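Local coordinates for protein leucine--tRNA ligase (PDB 5AH5) that probably joins leucine to its cognate tRNA in an ATP-dependent reaction, as a class I aminoacyl-tRNA synthetase, at residues Y622-R625 against V626-F630. Sequence-based numbering, arbitrary orientation.
Sequences YLER and VCRLF. With nucleotides of chain D.
Arg625 and Arg628, one turn apart on helix 617-632, illustrate how an alpha-helix grips an RNA backbone through side chains spaced i to i+3. Both guanidinium groups reach OP1 of G41 of chain D, which lies in the plane of each: Arg625 NH1 donates over 2.9 Å, Arg628 NH2 over 3.2 Å. Arg625 NH1 also bonds to OP2 of C42 of chain D at 2.9 Å, bridging two successive phosphates of the tRNA, while its NH2 is held by Asn690. The two arginines get there differently. Arg625 runs out extended from CG to NE, whereas Arg628 bends at chi3 (-47°), which folds its guanidinium back over the preceding turn. Glu624 O lies against one face of that group and C5' of U40 of chain D against the other, each offset toward the rim. The phosphates probably offset the like charges. Main-chain i to i+4 bonds carry the helix beneath, among them Arg628 N to Glu624 O at 2.9 Å. In the apolar packing, Val626 also touches Leu726 of helix 720-729, within the anticodon-binding region. Near Tyr622, whose hydroxyl bonds to Thr689, Val626 CG2 sits over one ring face, 3.5 Å from Tyr622 CZ.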
ATOM      1  N   TYR B 622     -14.163  26.753 -11.391  1.00 26.48           N
ATOM      2  CA  TYR B 622     -15.269  26.239 -10.571  1.00 29.76           C
ATOM      3  C   TYR B 622     -15.300  26.855  -9.162  1.00 31.24           C
ATOM      4  O   TYR B 622     -16.361  27.280  -8.701  1.00 32.07           O
ATOM      5  CB  TYR B 622     -15.301  24.691 -10.493  1.00 32.30           C
ATOM      6  CG  TYR B 622     -16.273  24.239  -9.421  1.00 31.66           C
ATOM      7  CD1 TYR B 622     -17.648  24.382  -9.598  1.00 29.36           C
ATOM      8  CD2 TYR B 622     -15.812  23.689  -8.222  1.00 29.65           C
ATOM      9  CE1 TYR B 622     -18.525  24.045  -8.573  1.00 30.55           C
ATOM     10  CE2 TYR B 622     -16.674  23.364  -7.210  1.00 31.86           C
ATOM     11  CZ  TYR B 622     -18.053  23.495  -7.418  1.00 29.66           C
ATOM     12  OH  TYR B 622     -18.889  23.156  -6.411  1.00 27.07           O
ATOM     13  N   LEU B 623     -14.137  26.949  -8.514  1.00 27.84           N
ATOM     14  CA  LEU B 623     -14.051  27.536  -7.189  1.00 29.48           C
ATOM     15  C   LEU B 623     -14.379  29.016  -7.174  1.00 29.41           C
ATOM     16  O   LEU B 623     -15.071  29.448  -6.264  1.00 28.35           O
ATOM     17  CB  LEU B 623     -12.705  27.222  -6.502  1.00 29.31           C
ATOM     18  CG  LEU B 623     -12.480  25.707  -6.229  1.00 30.88           C
ATOM     19  CD1 LEU B 623     -10.998  25.332  -5.851  1.00 32.61           C
ATOM     20  CD2 LEU B 623     -13.419  25.198  -5.164  1.00 28.02           C
ATOM     21  N   GLU B 624     -13.979  29.773  -8.202  1.00 28.19           N
ATOM     22  CA  GLU B 624     -14.395  31.160  -8.302  1.00 31.04           C
ATOM     23  C   GLU B 624     -15.941  31.262  -8.511  1.00 32.71           C
ATOM     24  O   GLU B 624     -16.551  32.180  -8.025  1.00 34.72           O
ATOM     25  CB  GLU B 624     -13.640  31.887  -9.436  1.00 34.77           C
ATOM     26  CG  GLU B 624     -12.217  32.340  -9.107  1.00 40.15           C
ATOM     27  CD  GLU B 624     -11.335  32.609 -10.331  1.00 52.83           C
ATOM     28  OE1 GLU B 624     -11.855  32.721 -11.476  1.00 62.70           O
ATOM     29  OE2 GLU B 624     -10.081  32.691 -10.154  1.00 62.63           O
ATOM     30  N   ARG B 625     -16.537  30.312  -9.218  1.00 32.59           N
ATOM     31  CA  ARG B 625     -17.968  30.292  -9.416  1.00 35.37           C
ATOM     32  C   ARG B 625     -18.717  29.986  -8.100  1.00 34.65           C
ATOM     33  O   ARG B 625     -19.795  30.559  -7.855  1.00 34.10           O
ATOM     34  CB  ARG B 625     -18.324  29.288 -10.520  1.00 37.53           C
ATOM     35  CG  ARG B 625     -19.815  28.950 -10.709  1.00 34.75           C
ATOM     36  CD  ARG B 625     -19.919  27.880 -11.803  1.00 35.71           C
ATOM     37  NE  ARG B 625     -21.200  27.207 -11.923  1.00 34.45           N
ATOM     38  CZ  ARG B 625     -22.281  27.701 -12.537  1.00 35.33           C
ATOM     39  NH1 ARG B 625     -22.283  28.929 -13.031  1.00 37.67           N
ATOM     40  NH2 ARG B 625     -23.393  26.956 -12.623  1.00 35.59           N
ATOM     41  N   VAL B 626     -18.161  29.109  -7.256  1.00 31.88           N
ATOM     42  CA  VAL B 626     -18.630  29.020  -5.853  1.00 31.79           C
ATOM     43  C   VAL B 626     -18.516  30.354  -5.096  1.00 32.58           C
ATOM     44  O   VAL B 626     -19.471  30.792  -4.431  1.00 33.83           O
ATOM     45  CB  VAL B 626     -17.990  27.863  -5.079  1.00 33.92           C
ATOM     46  CG1 VAL B 626     -18.449  27.823  -3.637  1.00 36.41           C
ATOM     47  CG2 VAL B 626     -18.329  26.536  -5.737  1.00 34.01           C
ATOM     48  N   CYS B 627     -17.373  31.024  -5.193  1.00 35.45           N
ATOM     49  CA  CYS B 627     -17.186  32.290  -4.485  1.00 35.99           C
ATOM     50  C   CYS B 627     -18.246  33.292  -4.947  1.00 34.35           C
ATOM     51  O   CYS B 627     -18.842  33.962  -4.118  1.00 32.47           O
ATOM     52  CB  CYS B 627     -15.759  32.877  -4.643  1.00 38.23           C
ATOM     53  SG  CYS B 627     -14.482  31.797  -3.908  1.00 39.15           S
ATOM     54  N   ARG B 628     -18.446  33.400  -6.258  1.00 33.77           N
ATOM     55  CA  ARG B 628     -19.402  34.371  -6.805  1.00 38.41           C
ATOM     56  C   ARG B 628     -20.884  34.134  -6.364  1.00 36.75           C
ATOM     57  O   ARG B 628     -21.636  35.085  -6.145  1.00 37.50           O
ATOM     58  CB  ARG B 628     -19.255  34.506  -8.321  1.00 42.91           C
ATOM     59  CG  ARG B 628     -18.051  35.391  -8.737  1.00 43.79           C
ATOM     60  CD  ARG B 628     -18.090  35.758 -10.211  1.00 46.07           C
ATOM     61  NE  ARG B 628     -18.370  34.542 -10.950  1.00 44.31           N
ATOM     62  CZ  ARG B 628     -17.454  33.682 -11.396  1.00 46.46           C
ATOM     63  NH1 ARG B 628     -16.163  33.929 -11.255  1.00 50.58           N
ATOM     64  NH2 ARG B 628     -17.835  32.571 -12.016  1.00 43.46           N
ATOM     65  N   LEU B 629     -21.249  32.881  -6.149  1.00 35.23           N
ATOM     66  CA  LEU B 629     -22.537  32.498  -5.577  1.00 36.59           C
ATOM     67  C   LEU B 629     -22.671  33.016  -4.152  1.00 39.92           C
ATOM     68  O   LEU B 629     -23.742  33.484  -3.753  1.00 36.35           O
ATOM     69  CB  LEU B 629     -22.659  30.975  -5.602  1.00 35.81           C
ATOM     70  CG  LEU B 629     -23.976  30.328  -5.290  1.00 37.62           C
ATOM     71  CD1 LEU B 629     -25.084  30.769  -6.274  1.00 38.74           C
ATOM     72  CD2 LEU B 629     -23.811  28.813  -5.248  1.00 36.93           C
ATOM     73  N   PHE B 630     -21.586  33.008  -3.383  1.00 36.99           N
ATOM     74  CA  PHE B 630     -21.613  33.669  -2.079  1.00 37.98           C
ATOM     75  C   PHE B 630     -21.711  35.200  -2.146  1.00 41.41           C
ATOM     76  O   PHE B 630     -22.556  35.814  -1.444  1.00 38.79           O
ATOM     77  CB  PHE B 630     -20.416  33.257  -1.179  1.00 36.79           C
ATOM     78  CG  PHE B 630     -20.671  32.021  -0.397  1.00 31.88           C
ATOM     79  CD1 PHE B 630     -20.795  30.817  -1.027  1.00 33.87           C
ATOM     80  CD2 PHE B 630     -20.821  32.080   0.991  1.00 35.28           C
ATOM     81  CE1 PHE B 630     -21.041  29.661  -0.304  1.00 32.76           C
ATOM     82  CE2 PHE B 630     -21.058  30.939   1.715  1.00 37.04           C
ATOM     83  CZ  PHE B 630     -21.166  29.733   1.079  1.00 33.93           C
TER
ATOM     84  P     G D  41     -20.378  31.796 -14.617  1.00 42.41           P
ATOM     85  OP1   G D  41     -20.465  31.228 -13.232  1.00 40.46           O
ATOM     86  OP2   G D  41     -19.618  31.084 -15.652  1.00 40.61           O
ATOM     87  O5'   G D  41     -21.855  31.977 -15.178  1.00 39.03           O
ATOM     88  C5'   G D  41     -22.875  32.559 -14.328  1.00 40.27           C
ATOM     89  C4'   G D  41     -24.119  32.870 -15.138  1.00 43.91           C
ATOM     90  O4'   G D  41     -23.765  33.765 -16.236  1.00 47.88           O
ATOM     91  C3'   G D  41     -24.776  31.681 -15.826  1.00 46.77           C
ATOM     92  O3'   G D  41     -25.636  30.985 -14.925  1.00 43.43           O
ATOM     93  C2'   G D  41     -25.513  32.368 -16.968  1.00 47.28           C
ATOM     94  O2'   G D  41     -26.653  33.073 -16.535  1.00 46.87           O
ATOM     95  C1'   G D  41     -24.489  33.416 -17.395  1.00 46.41           C
ATOM     96  N9    G D  41     -23.547  33.023 -18.449  1.00 50.86           N
ATOM     97  C8    G D  41     -22.205  32.751 -18.326  1.00 49.89           C
ATOM     98  N7    G D  41     -21.628  32.487 -19.468  1.00 44.93           N
ATOM     99  C5    G D  41     -22.648  32.596 -20.402  1.00 50.76           C
ATOM    100  C6    G D  41     -22.632  32.394 -21.803  1.00 46.24           C
ATOM    101  O6    G D  41     -21.684  32.063 -22.520  1.00 46.04           O
ATOM    102  N1    G D  41     -23.893  32.579 -22.362  1.00 51.71           N
ATOM    103  C2    G D  41     -25.020  32.934 -21.664  1.00 55.69           C
ATOM    104  N2    G D  41     -26.141  33.086 -22.385  1.00 58.20           N
ATOM    105  N3    G D  41     -25.048  33.127 -20.355  1.00 54.46           N
ATOM    106  C4    G D  41     -23.840  32.926 -19.790  1.00 51.45           C
ATOM    107  P     U D  40     -15.200  33.134 -16.643  1.00 65.01           P
ATOM    108  OP1   U D  40     -14.716  32.235 -15.585  1.00 55.36           O
ATOM    109  OP2   U D  40     -15.211  32.658 -18.045  1.00 71.21           O
ATOM    110  O5'   U D  40     -16.690  33.587 -16.305  1.00 60.31           O
ATOM    111  C5'   U D  40     -16.959  34.441 -15.183  1.00 62.39           C
ATOM    112  C4'   U D  40     -18.357  35.012 -15.250  1.00 61.35           C
ATOM    113  O4'   U D  40     -18.450  36.085 -16.232  1.00 63.88           O
ATOM    114  C3'   U D  40     -19.485  34.055 -15.616  1.00 58.44           C
ATOM    115  O3'   U D  40     -19.855  33.289 -14.474  1.00 47.23           O
ATOM    116  C2'   U D  40     -20.548  35.037 -16.080  1.00 53.01           C
ATOM    117  O2'   U D  40     -21.140  35.747 -15.019  1.00 57.58           O
ATOM    118  C1'   U D  40     -19.699  36.000 -16.902  1.00 60.22           C
ATOM    119  N1    U D  40     -19.468  35.546 -18.283  1.00 60.96           N
ATOM    120  C2    U D  40     -20.500  35.705 -19.191  1.00 58.07           C
ATOM    121  O2    U D  40     -21.585  36.163 -18.885  1.00 54.74           O
ATOM    122  N3    U D  40     -20.220  35.278 -20.466  1.00 62.22           N
ATOM    123  C4    U D  40     -19.040  34.725 -20.924  1.00 68.53           C
ATOM    124  O4    U D  40     -18.945  34.385 -22.105  1.00 78.15           O
ATOM    125  C5    U D  40     -18.024  34.589 -19.927  1.00 74.33           C
ATOM    126  C6    U D  40     -18.264  34.996 -18.673  1.00 72.10           C
ATOM    127  P     C D  42     -25.807  29.409 -15.036  1.00 46.04           P
ATOM    128  OP1   C D  42     -26.840  28.994 -14.055  1.00 48.05           O
ATOM    129  OP2   C D  42     -24.461  28.788 -14.974  1.00 46.41           O
ATOM    130  O5'   C D  42     -26.324  29.204 -16.533  1.00 46.09           O
ATOM    131  C5'   C D  42     -27.642  29.606 -16.906  1.00 59.04           C
ATOM    132  C4'   C D  42     -27.877  29.416 -18.384  1.00 55.26           C
ATOM    133  O4'   C D  42     -26.939  30.204 -19.169  1.00 56.47           O
ATOM    134  C3'   C D  42     -27.662  28.032 -18.960  1.00 55.36           C
ATOM    135  O3'   C D  42     -28.620  27.020 -18.639  1.00 51.88           O
ATOM    136  C2'   C D  42     -27.676  28.355 -20.452  1.00 59.71           C
ATOM    137  O2'   C D  42     -29.005  28.418 -20.933  1.00 65.72           O
ATOM    138  C1'   C D  42     -26.913  29.689 -20.497  1.00 56.10           C
ATOM    139  N1    C D  42     -25.509  29.506 -20.937  1.00 56.39           N
ATOM    140  C2    C D  42     -25.245  29.347 -22.306  1.00 53.36           C
ATOM    141  O2    C D  42     -26.174  29.431 -23.112  1.00 57.00           O
ATOM    142  N3    C D  42     -23.977  29.128 -22.716  1.00 54.41           N
ATOM    143  C4    C D  42     -22.993  29.035 -21.819  1.00 58.30           C
ATOM    144  N4    C D  42     -21.754  28.821 -22.272  1.00 51.84           N
ATOM    145  C5    C D  42     -23.234  29.168 -20.418  1.00 54.25           C
ATOM    146  C6    C D  42     -24.496  29.388 -20.024  1.00 57.03           C
TER